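Local coordinates for protein tryparedoxin (Leishmania major, PDB 3S9F) that probably acts as a thioredoxin-fold disulfide reductase, passing electrons through a CxxC motif in the parasite's peroxide detoxification pathway, at residues 71-74 and 75-79; 152-155 and 156-160; 92-95 and 96-100. All blocks are in the same frame, centred on the assembly; numbering follows the deposited sequence.

Interaction 1. Residues 71-74 and 75-79; sequences VEFY and EKHHD. With MG (magnesium ion), chain F.
The rings of Y74 and H78 form an offset stack with their planes only 6° apart. CG of H78 sits over the centre of the tyrosine ring, 3.6 Å above its plane. CB of H78 lies over the same face and makes a CH-pi contact. H78 holds CG between its backbone N and carbonyl carbon (chi1 83°), which folds the imidazole back over the tyrosine. The second aromatic pair, F73 with H77, is less regular. CD2 of H77 comes within 3.5 Å of CD2 of F73, and the planes are inclined at 34°.

Hydrogen bonds fix the stacked histidine. Y74 O accepts from H78 N at 2.9 Å and from H78 ND1 at 2.7 Å. The two donors arrive from opposite faces of the carbonyl plane. The oxygen lies close to the imidazole plane, so the bond helps to set the ring's rotation. ND1 is the donor, which leaves NE2 to bind the metal. Upstream, E75 N bonds to V71 O and K76 N to E72 O in the helical pattern.

One salt bridge runs along the exposed side. K76 NZ meets E72 OE2 at 2.6 Å, from above the carboxylate plane. Both chains are extended and lie side by side.

H78 NE2 binds a magnesium ion at 2.0 Å. Five waters, two of them more distant, and one atom from elsewhere in the structure complete the coordination. One water donates to Y74 OH at 2.6 Å, and two others donate to D79 OD1. Y74 OH also bonds E84, and the tyrosine ring meets W106 edge-to-face. The i to i+4 pairs lie near the C-terminal end of helix 61-77, in the beta-alpha-beta unit with strands 50-56 and 83-89 of the thioredoxin fold. H78 contributes a ligand to a magnesium site.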
ATOM      1  N   VAL A  71      24.711   1.155   7.443  1.00 21.16           N
ATOM      2  CA  VAL A  71      25.091   0.080   6.496  1.00 22.59           C
ATOM      3  C   VAL A  71      25.949  -0.991   7.182  1.00 24.83           C
ATOM      4  O   VAL A  71      25.701  -2.202   7.049  1.00 25.81           O
ATOM      5  CB  VAL A  71      25.804   0.628   5.233  1.00 23.21           C
ATOM      6  CG1 VAL A  71      26.419  -0.516   4.423  1.00 25.01           C
ATOM      7  CG2 VAL A  71      24.820   1.375   4.366  1.00 19.92           C
ATOM      8  N   GLU A  72      26.939  -0.533   7.936  1.00 26.49           N
ATOM      9  CA  GLU A  72      27.826  -1.439   8.648  1.00 29.09           C
ATOM     10  C   GLU A  72      27.048  -2.232   9.718  1.00 27.98           C
ATOM     11  O   GLU A  72      27.233  -3.442   9.851  1.00 29.00           O
ATOM     12  CB  GLU A  72      28.986  -0.651   9.255  1.00 31.08           C
ATOM     13  CG  GLU A  72      30.149  -1.488   9.736  1.00 37.72           C
ATOM     14  CD  GLU A  72      31.144  -0.690  10.586  1.00 43.84           C
ATOM     15  OE1 GLU A  72      30.970   0.546  10.757  1.00 45.60           O
ATOM     16  OE2 GLU A  72      32.102  -1.306  11.093  1.00 49.19           O
ATOM     17  N   PHE A  73      26.169  -1.549  10.453  1.00 26.13           N
ATOM     18  CA  PHE A  73      25.372  -2.196  11.497  1.00 25.80           C
ATOM     19  C   PHE A  73      24.454  -3.270  10.917  1.00 24.82           C
ATOM     20  O   PHE A  73      24.352  -4.365  11.469  1.00 25.78           O
ATOM     21  CB  PHE A  73      24.537  -1.176  12.293  1.00 24.92           C
ATOM     22  CG  PHE A  73      23.818  -1.784  13.473  1.00 26.11           C
ATOM     23  CD1 PHE A  73      22.452  -2.076  13.407  1.00 24.97           C
ATOM     24  CD2 PHE A  73      24.515  -2.088  14.643  1.00 29.13           C
ATOM     25  CE1 PHE A  73      21.797  -2.656  14.506  1.00 27.15           C
ATOM     26  CE2 PHE A  73      23.875  -2.661  15.740  1.00 30.87           C
ATOM     27  CZ  PHE A  73      22.509  -2.944  15.672  1.00 29.78           C
ATOM     28  N   TYR A  74      23.785  -2.944   9.808  1.00 23.57           N
ATOM     29  CA  TYR A  74      22.941  -3.897   9.080  1.00 24.05           C
ATOM     30  C   TYR A  74      23.695  -5.136   8.556  1.00 26.14           C
ATOM     31  O   TYR A  74      23.264  -6.280   8.777  1.00 26.67           O
ATOM     32  CB  TYR A  74      22.303  -3.179   7.916  1.00 22.63           C
ATOM     33  CG  TYR A  74      21.359  -4.003   7.083  1.00 22.07           C
ATOM     34  CD1 TYR A  74      19.979  -3.954   7.302  1.00 20.16           C
ATOM     35  CD2 TYR A  74      21.844  -4.785   6.037  1.00 23.24           C
ATOM     36  CE1 TYR A  74      19.109  -4.679   6.496  1.00 21.88           C
ATOM     37  CE2 TYR A  74      20.994  -5.531   5.238  1.00 23.47           C
ATOM     38  CZ  TYR A  74      19.624  -5.457   5.457  1.00 23.25           C
ATOM     39  OH  TYR A  74      18.790  -6.172   4.634  1.00 24.48           O
ATOM     40  N   GLU A  75      24.804  -4.910   7.858  1.00 27.66           N
ATOM     41  CA  GLU A  75      25.595  -6.030   7.316  1.00 30.72           C
ATOM     42  C   GLU A  75      26.004  -7.012   8.407  1.00 32.45           C
ATOM     43  O   GLU A  75      25.920  -8.224   8.224  1.00 33.29           O
ATOM     44  CB  GLU A  75      26.809  -5.516   6.544  1.00 32.43           C
ATOM     45  CG  GLU A  75      26.397  -4.859   5.224  1.00 33.67           C
ATOM     46  CD  GLU A  75      27.510  -4.080   4.559  1.00 39.15           C
ATOM     47  OE1 GLU A  75      28.622  -3.996   5.119  1.00 41.20           O
ATOM     48  OE2 GLU A  75      27.258  -3.530   3.465  1.00 43.11           O
ATOM     49  N   LYS A  76      26.388  -6.468   9.555  1.00 33.03           N
ATOM     50  CA  LYS A  76      26.869  -7.246  10.692  1.00 35.75           C
ATOM     51  C   LYS A  76      25.784  -7.944  11.518  1.00 35.48           C
ATOM     52  O   LYS A  76      26.017  -9.050  12.030  1.00 38.00           O
ATOM     53  CB  LYS A  76      27.664  -6.329  11.613  1.00 36.37           C
ATOM     54  CG  LYS A  76      29.073  -6.020  11.134  1.00 41.26           C
ATOM     55  CD  LYS A  76      29.808  -5.239  12.217  1.00 46.52           C
ATOM     56  CE  LYS A  76      30.850  -4.315  11.629  1.00 49.79           C
ATOM     57  NZ  LYS A  76      31.140  -3.195  12.572  1.00 53.33           N
ATOM     58  N   HIS A  77      24.614  -7.316  11.646  1.00 33.53           N
ATOM     59  CA  HIS A  77      23.611  -7.726  12.639  1.00 33.65           C
ATOM     60  C   HIS A  77      22.201  -8.038  12.128  1.00 31.96           C
ATOM     61  O   HIS A  77      21.392  -8.560  12.892  1.00 31.91           O
ATOM     62  CB  HIS A  77      23.478  -6.665  13.735  1.00 33.57           C
ATOM     63  CG  HIS A  77      24.736  -6.420  14.503  1.00 36.86           C
ATOM     64  ND1 HIS A  77      25.172  -7.260  15.506  1.00 38.63           N
ATOM     65  CD2 HIS A  77      25.646  -5.424  14.421  1.00 37.93           C
ATOM     66  CE1 HIS A  77      26.305  -6.796  16.003  1.00 42.06           C
ATOM     67  NE2 HIS A  77      26.613  -5.683  15.362  1.00 41.12           N
ATOM     68  N   HIS A  78      21.876  -7.718  10.875  1.00 30.40           N
ATOM     69  CA  HIS A  78      20.468  -7.879  10.450  1.00 29.71           C
ATOM     70  C   HIS A  78      19.982  -9.339  10.534  1.00 31.51           C
ATOM     71  O   HIS A  78      18.819  -9.578  10.836  1.00 30.70           O
ATOM     72  CB  HIS A  78      20.151  -7.207   9.106  1.00 28.50           C
ATOM     73  CG  HIS A  78      20.502  -8.021   7.898  1.00 29.66           C
ATOM     74  ND1 HIS A  78      21.787  -8.118   7.412  1.00 30.96           N
ATOM     75  CD2 HIS A  78      19.721  -8.719   7.039  1.00 30.72           C
ATOM     76  CE1 HIS A  78      21.789  -8.871   6.327  1.00 34.26           C
ATOM     77  NE2 HIS A  78      20.545  -9.241   6.072  1.00 35.24           N
ATOM     78  N   ASP A  79      20.876 -10.294  10.283  1.00 33.51           N
ATOM     79  CA  ASP A  79      20.515 -11.721  10.367  1.00 36.16           C
ATOM     80  C   ASP A  79      20.351 -12.182  11.807  1.00 37.32           C
ATOM     81  O   ASP A  79      19.304 -12.733  12.181  1.00 37.75           O
ATOM     82  CB  ASP A  79      21.570 -12.587   9.679  1.00 38.64           C
ATOM     83  CG  ASP A  79      21.573 -12.420   8.179  1.00 39.57           C
ATOM     84  OD1 ASP A  79      20.504 -12.601   7.560  1.00 40.86           O
ATOM     85  OD2 ASP A  79      22.652 -12.116   7.616  1.00 44.37           O
TER
HETATM   86 MG    MG F 150      19.727 -10.161   4.444  1.00 33.38          MG
HETATM   87  O   HOH W   1      17.456  -9.357   4.979  1.00 36.57           O
HETATM   88  O   HOH W   2      19.244  -8.397   3.390  1.00 14.49           O
HETATM   89  O   HOH W   3      18.881 -11.515   5.522  1.00 31.09           O
HETATM   90  O   HOH W   4      21.318 -12.140   5.001  1.00 39.11           O
HETATM   91  O   HOH W   5      18.825 -11.250   2.656  1.00 29.23           O

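Interaction 2. Residues 152-155 and 156-160; sequences TQDP and MGEQF
The D154 carboxylate is a flat group bonded through both oxygens to the backbone of the next turn. OD1 accepts from E158 N at 3.0 Å, using its syn lone pair. OD2 accepts from Q159 N at 2.7 Å. That donor is also on the syn side, but 31° out of the carboxylate plane. D154 sets CG anti to its backbone N (chi1 174°), and this carries the carboxylate across to the two amides. A water donates to OD1 and accepts from M156 N, joining the side chain to the middle of the first turn. W162 NE1 gives OD2 another hydrogen bond.

The backbone makes two consecutive type I turns. In the first, G157 N bonds to D154 O at 2.8 Å, from above the carbonyl plane. G157 links the two turns in a left-handed conformation (phi 72°). In the second turn, F160 N bonds to G157 O. D154 thus closes the first turn with its carbonyl and ties down the second with its side chain.

P155 and M156 make a small apolar contact. The bent methionine brings CE to 3.8 Å from P155 CB.

D154 is the first non-helical residue after helix 147-153. The turns that follow lead the chain along helix 61-77, where P155 touches Q69 and F160 packs on F73. The F160 ring also meets F83 of strand 83-89 and, edge-to-face, W162.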
ATOM      1  N   THR A 152      24.090   5.357  17.230  1.00 28.19           N
ATOM      2  CA  THR A 152      25.373   6.061  17.342  1.00 30.18           C
ATOM      3  C   THR A 152      26.022   5.885  18.717  1.00 31.99           C
ATOM      4  O   THR A 152      27.244   5.854  18.829  1.00 33.11           O
ATOM      5  CB  THR A 152      25.263   7.563  17.006  1.00 32.27           C
ATOM      6  OG1 THR A 152      24.639   8.260  18.090  1.00 33.90           O
ATOM      7  CG2 THR A 152      24.450   7.760  15.736  1.00 30.68           C
ATOM      8  N   GLN A 153      25.190   5.753  19.750  1.00 31.67           N
ATOM      9  CA  GLN A 153      25.662   5.568  21.120  1.00 33.86           C
ATOM     10  C   GLN A 153      25.899   4.090  21.471  1.00 33.03           C
ATOM     11  O   GLN A 153      26.613   3.780  22.422  1.00 34.29           O
ATOM     12  CB  GLN A 153      24.659   6.182  22.098  1.00 35.48           C
ATOM     13  CG  GLN A 153      24.463   7.682  21.920  1.00 39.33           C
ATOM     14  CD  GLN A 153      23.875   8.357  23.148  1.00 45.47           C
ATOM     15  OE1 GLN A 153      22.979   7.825  23.809  1.00 47.46           O
ATOM     16  NE2 GLN A 153      24.385   9.541  23.464  1.00 50.17           N
ATOM     17  N   ASP A 154      25.310   3.180  20.697  1.00 29.95           N
ATOM     18  CA  ASP A 154      25.410   1.741  20.960  1.00 30.23           C
ATOM     19  C   ASP A 154      25.756   1.024  19.655  1.00 29.40           C
ATOM     20  O   ASP A 154      24.940   0.245  19.129  1.00 27.43           O
ATOM     21  CB  ASP A 154      24.080   1.243  21.568  1.00 29.68           C
ATOM     22  CG  ASP A 154      24.019  -0.267  21.754  1.00 30.90           C
ATOM     23  OD1 ASP A 154      25.046  -0.893  22.091  1.00 33.49           O
ATOM     24  OD2 ASP A 154      22.916  -0.834  21.565  1.00 30.62           O
ATOM     25  N   PRO A 155      26.954   1.306  19.096  1.00 30.83           N
ATOM     26  CA  PRO A 155      27.283   0.790  17.760  1.00 31.08           C
ATOM     27  C   PRO A 155      27.305  -0.742  17.695  1.00 32.75           C
ATOM     28  O   PRO A 155      27.167  -1.318  16.610  1.00 32.54           O
ATOM     29  CB  PRO A 155      28.682   1.380  17.490  1.00 33.70           C
ATOM     30  CG  PRO A 155      29.268   1.589  18.853  1.00 34.60           C
ATOM     31  CD  PRO A 155      28.093   2.036  19.692  1.00 33.00           C
ATOM     32  N   MET A 156      27.455  -1.396  18.846  1.00 34.51           N
ATOM     33  CA  MET A 156      27.438  -2.859  18.885  1.00 37.01           C
ATOM     34  C   MET A 156      26.032  -3.441  18.906  1.00 35.09           C
ATOM     35  O   MET A 156      25.871  -4.643  18.707  1.00 37.38           O
ATOM     36  CB  MET A 156      28.242  -3.395  20.080  1.00 40.34           C
ATOM     37  CG  MET A 156      29.685  -2.940  20.106  1.00 46.41           C
ATOM     38  SD  MET A 156      30.565  -3.404  18.601  1.00 54.81           S
ATOM     39  CE  MET A 156      30.717  -1.832  17.752  1.00 53.82           C
ATOM     40  N   GLY A 157      25.034  -2.600  19.164  1.00 32.74           N
ATOM     41  CA  GLY A 157      23.622  -3.041  19.218  1.00 31.25           C
ATOM     42  C   GLY A 157      23.320  -3.866  20.460  1.00 33.03           C
ATOM     43  O   GLY A 157      22.410  -4.691  20.472  1.00 32.76           O
ATOM     44  N   GLU A 158      24.108  -3.648  21.510  1.00 35.09           N
ATOM     45  CA  GLU A 158      23.914  -4.366  22.764  1.00 37.90           C
ATOM     46  C   GLU A 158      22.558  -4.052  23.391  1.00 37.02           C
ATOM     47  O   GLU A 158      22.012  -4.878  24.122  1.00 39.09           O
ATOM     48  CB  GLU A 158      25.055  -4.077  23.734  1.00 41.06           C
ATOM     49  CG  GLU A 158      26.404  -4.585  23.241  1.00 43.50           C
ATOM     50  CD  GLU A 158      27.459  -4.611  24.318  0.50 47.91           C
ATOM     51  OE1 GLU A 158      27.371  -3.817  25.281  0.50 49.25           O
ATOM     52  OE2 GLU A 158      28.391  -5.432  24.193  0.50 51.70           O
ATOM     53  N   GLN A 159      22.005  -2.876  23.086  1.00 34.23           N
ATOM     54  CA  GLN A 159      20.682  -2.502  23.597  1.00 34.05           C
ATOM     55  C   GLN A 159      19.583  -2.490  22.529  1.00 30.90           C
ATOM     56  O   GLN A 159      18.483  -1.977  22.773  1.00 29.81           O
ATOM     57  CB  GLN A 159      20.750  -1.150  24.304  1.00 35.42           C
ATOM     58  CG  GLN A 159      21.659  -1.150  25.508  1.00 42.00           C
ATOM     59  CD  GLN A 159      21.764   0.208  26.176  1.00 47.55           C
ATOM     60  OE1 GLN A 159      20.775   0.936  26.306  1.00 50.12           O
ATOM     61  NE2 GLN A 159      22.963   0.551  26.617  1.00 51.19           N
ATOM     62  N   PHE A 160      19.899  -3.046  21.358  1.00 28.75           N
ATOM     63  CA  PHE A 160      18.926  -3.232  20.273  1.00 27.44           C
ATOM     64  C   PHE A 160      17.685  -3.968  20.815  1.00 28.09           C
ATOM     65  O   PHE A 160      17.824  -4.942  21.555  1.00 29.44           O
ATOM     66  CB  PHE A 160      19.567  -4.056  19.151  1.00 27.64           C
ATOM     67  CG  PHE A 160      18.641  -4.348  18.004  1.00 29.64           C
ATOM     68  CD1 PHE A 160      18.609  -3.502  16.898  1.00 28.33           C
ATOM     69  CD2 PHE A 160      17.792  -5.456  18.026  1.00 30.42           C
ATOM     70  CE1 PHE A 160      17.737  -3.761  15.830  1.00 30.01           C
ATOM     71  CE2 PHE A 160      16.920  -5.718  16.964  1.00 33.03           C
ATOM     72  CZ  PHE A 160      16.899  -4.862  15.865  1.00 30.12           C
TER
HETATM   73  O   HOH W   6      27.889  -0.632  21.550  1.00 19.99           O

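Interaction 3. Residues 92-95 and 96-100; sequences EEED and DFNAY
E94 and N98 lie side by side and point the same way, one helical turn apart. The carboxylate and amide planes are inclined by 22°. N98 ND2 is 3.6 Å from E94 CG, so the amide nitrogen lies alongside the aliphatic part of the glutamate. A water spans the polar ends: it donates to E94 OE2 at 2.7 Å and accepts from N98 ND2. The same ND2 gives a weak hydrogen bond to E94 O, which also accepts the backbone bond from N98 N. On the other side of the amide, N98 OD1 bonds R35. Both polar atoms of the amide therefore have partners.

D95 and D96 also run alongside each other, with little turn between their carboxylates. Their OD1 atoms are 3.5 Å apart, a close approach of like charges that would probably be unfavourable. D95 has chi1 at 59°, which folds its carboxylate back over the next peptide. OD1 then receives a weak bond from D96 N at 2.8 Å.

E93 and D96 point the same way, but their carboxylate planes are 69° apart. D96 OD2 reaches E93 CB at 3.4 Å rather than the other carboxylate. A water donates to this OD2 and makes a weak bond with E93 N.

E93 is the N-cap residue of helix 94-101. F97 N bonds to E93 O at 2.9 Å, in the carbonyl plane, and A99 N bonds to D95 O one step further on. E93, E94 and D95 are exposed, while D96 also touches S58 and D91. F97 faces inward against L87 and S89 of strand 83-89 and meets the F111 ring. Y100 reaches T67 of helix 61-77 and S56 of strand 50-56. The helix is the crossover from strand 83-89 to strand 107-108.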
ATOM      1  N   GLU A  92      13.670  13.622  -4.188  1.00 27.46           N
ATOM      2  CA  GLU A  92      12.601  13.824  -5.150  1.00 29.83           C
ATOM      3  C   GLU A  92      13.093  13.710  -6.578  1.00 30.40           C
ATOM      4  O   GLU A  92      12.288  13.646  -7.506  1.00 31.15           O
ATOM      5  CB  GLU A  92      11.888  15.145  -4.893  1.00 31.74           C
ATOM      6  CG  GLU A  92      11.026  15.073  -3.640  1.00 34.81           C
ATOM      7  CD  GLU A  92      10.285  16.367  -3.343  1.00 41.63           C
ATOM      8  OE1 GLU A  92       9.887  17.080  -4.293  1.00 45.69           O
ATOM      9  OE2 GLU A  92      10.093  16.665  -2.146  1.00 44.91           O
ATOM     10  N   GLU A  93      14.414  13.673  -6.742  1.00 30.37           N
ATOM     11  CA  GLU A  93      15.011  13.388  -8.042  1.00 31.92           C
ATOM     12  C   GLU A  93      15.355  11.913  -8.123  1.00 29.40           C
ATOM     13  O   GLU A  93      16.038  11.390  -7.251  1.00 26.71           O
ATOM     14  CB  GLU A  93      16.270  14.242  -8.279  1.00 33.72           C
ATOM     15  CG  GLU A  93      16.029  15.755  -8.247  1.00 38.71           C
ATOM     16  CD  GLU A  93      15.184  16.256  -9.424  1.00 43.23           C
ATOM     17  OE1 GLU A  93      15.165  15.602 -10.489  1.00 46.95           O
ATOM     18  OE2 GLU A  93      14.532  17.308  -9.279  1.00 47.24           O
ATOM     19  N   GLU A  94      14.901  11.256  -9.190  1.00 29.20           N
ATOM     20  CA  GLU A  94      15.078   9.814  -9.328  1.00 28.24           C
ATOM     21  C   GLU A  94      16.534   9.381  -9.496  1.00 27.64           C
ATOM     22  O   GLU A  94      16.926   8.326  -9.003  1.00 26.38           O
ATOM     23  CB  GLU A  94      14.217   9.260 -10.468  1.00 28.99           C
ATOM     24  CG  GLU A  94      14.203   7.742 -10.554  1.00 30.85           C
ATOM     25  CD  GLU A  94      13.046   7.223 -11.394  1.00 34.59           C
ATOM     26  OE1 GLU A  94      12.394   8.047 -12.089  1.00 37.22           O
ATOM     27  OE2 GLU A  94      12.794   5.996 -11.364  1.00 33.69           O
ATOM     28  N   ASP A  95      17.354  10.182 -10.175  1.00 29.23           N
ATOM     29  CA  ASP A  95      18.746   9.752 -10.305  1.00 29.14           C
ATOM     30  C   ASP A  95      19.512   9.838  -8.983  1.00 27.98           C
ATOM     31  O   ASP A  95      20.309   8.942  -8.675  1.00 26.83           O
ATOM     32  CB  ASP A  95      19.479  10.458 -11.455  1.00 31.89           C
ATOM     33  CG  ASP A  95      19.514  11.970 -11.310  1.00 34.20           C
ATOM     34  OD1 ASP A  95      18.873  12.549 -10.400  1.00 34.26           O
ATOM     35  OD2 ASP A  95      20.189  12.591 -12.159  1.00 40.23           O
ATOM     36  N   ASP A  96      19.240  10.882  -8.190  1.00 27.20           N
ATOM     37  CA  ASP A  96      19.815  11.015  -6.844  1.00 26.75           C
ATOM     38  C   ASP A  96      19.300   9.900  -5.938  1.00 23.92           C
ATOM     39  O   ASP A  96      20.044   9.359  -5.121  1.00 23.37           O
ATOM     40  CB  ASP A  96      19.443  12.359  -6.183  1.00 27.01           C
ATOM     41  CG  ASP A  96      19.906  13.560  -6.962  1.00 32.98           C
ATOM     42  OD1 ASP A  96      20.877  13.453  -7.724  1.00 34.93           O
ATOM     43  OD2 ASP A  96      19.303  14.635  -6.769  1.00 38.07           O
ATOM     44  N   PHE A  97      18.010   9.583  -6.059  1.00 22.56           N
ATOM     45  CA  PHE A  97      17.425   8.478  -5.285  1.00 21.09           C
ATOM     46  C   PHE A  97      18.198   7.191  -5.579  1.00 20.66           C
ATOM     47  O   PHE A  97      18.568   6.457  -4.652  1.00 19.87           O
ATOM     48  CB  PHE A  97      15.950   8.293  -5.670  1.00 20.46           C
ATOM     49  CG  PHE A  97      15.372   6.995  -5.216  1.00 19.23           C
ATOM     50  CD1 PHE A  97      14.822   6.880  -3.948  1.00 18.98           C
ATOM     51  CD2 PHE A  97      15.392   5.875  -6.047  1.00 21.22           C
ATOM     52  CE1 PHE A  97      14.279   5.642  -3.499  1.00 21.12           C
ATOM     53  CE2 PHE A  97      14.867   4.658  -5.630  1.00 22.50           C
ATOM     54  CZ  PHE A  97      14.309   4.524  -4.355  1.00 21.20           C
ATOM     55  N   ASN A  98      18.442   6.920  -6.866  1.00 21.19           N
ATOM     56  CA  ASN A  98      19.122   5.676  -7.234  1.00 21.50           C
ATOM     57  C   ASN A  98      20.598   5.627  -6.835  1.00 22.57           C
ATOM     58  O   ASN A  98      21.087   4.572  -6.401  1.00 22.95           O
ATOM     59  CB  ASN A  98      18.923   5.325  -8.709  1.00 23.27           C
ATOM     60  CG  ASN A  98      17.611   4.621  -8.951  1.00 24.64           C
ATOM     61  OD1 ASN A  98      17.400   3.500  -8.477  1.00 26.51           O
ATOM     62  ND2 ASN A  98      16.705   5.283  -9.665  1.00 26.33           N
ATOM     63  N   ALA A  99      21.282   6.759  -6.969  1.00 23.31           N
ATOM     64  CA  ALA A  99      22.724   6.886  -6.597  1.00 25.50           C
ATOM     65  C   ALA A  99      22.904   6.561  -5.107  1.00 23.74           C
ATOM     66  O   ALA A  99      23.876   5.897  -4.700  1.00 24.34           O
ATOM     67  CB  ALA A  99      23.248   8.282  -6.894  1.00 25.94           C
ATOM     68  N   TYR A 100      21.980   7.079  -4.306  1.00 22.63           N
ATOM     69  CA  TYR A 100      21.992   6.907  -2.850  1.00 21.64           C
ATOM     70  C   TYR A 100      21.574   5.511  -2.419  1.00 21.03           C
ATOM     71  O   TYR A 100      22.234   4.891  -1.580  1.00 19.96           O
ATOM     72  CB  TYR A 100      21.121   7.994  -2.194  1.00 21.41           C
ATOM     73  CG  TYR A 100      21.204   8.106  -0.675  1.00 22.18           C
ATOM     74  CD1 TYR A 100      22.416   7.936   0.009  1.00 24.06           C
ATOM     75  CD2 TYR A 100      20.075   8.429   0.059  1.00 20.30           C
ATOM     76  CE1 TYR A 100      22.466   8.054   1.424  1.00 24.16           C
ATOM     77  CE2 TYR A 100      20.117   8.567   1.454  1.00 20.33           C
ATOM     78  CZ  TYR A 100      21.305   8.385   2.111  1.00 21.14           C
ATOM     79  OH  TYR A 100      21.343   8.534   3.466  1.00 21.15           O
TER
HETATM   80  O   HOH W   7      17.046  14.438  -4.651  1.00 12.14           O
HETATM   81  O   HOH W   8      14.042   4.127  -9.837  1.00  9.87           O

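From the N terminus the order is interaction 1, interaction 3, interaction 2. Each is local and closes only a turn or two of backbone, so none nests in or crosses another. Interaction 1 lies at the end of helix 61-77, before strand 83-89. Interaction 3 begins helix 94-101 after that strand, with its centre about 23 Å from that of interaction 1. Interaction 2 comes last, beyond helix 147-153. It returns to interaction 1: F73 CD2 lies 3.4 Å from P155 O, and H77 CE1 packs near M156 O. The C-terminal turns are thus joined to helix 61-77, while interaction 3 stands apart from both.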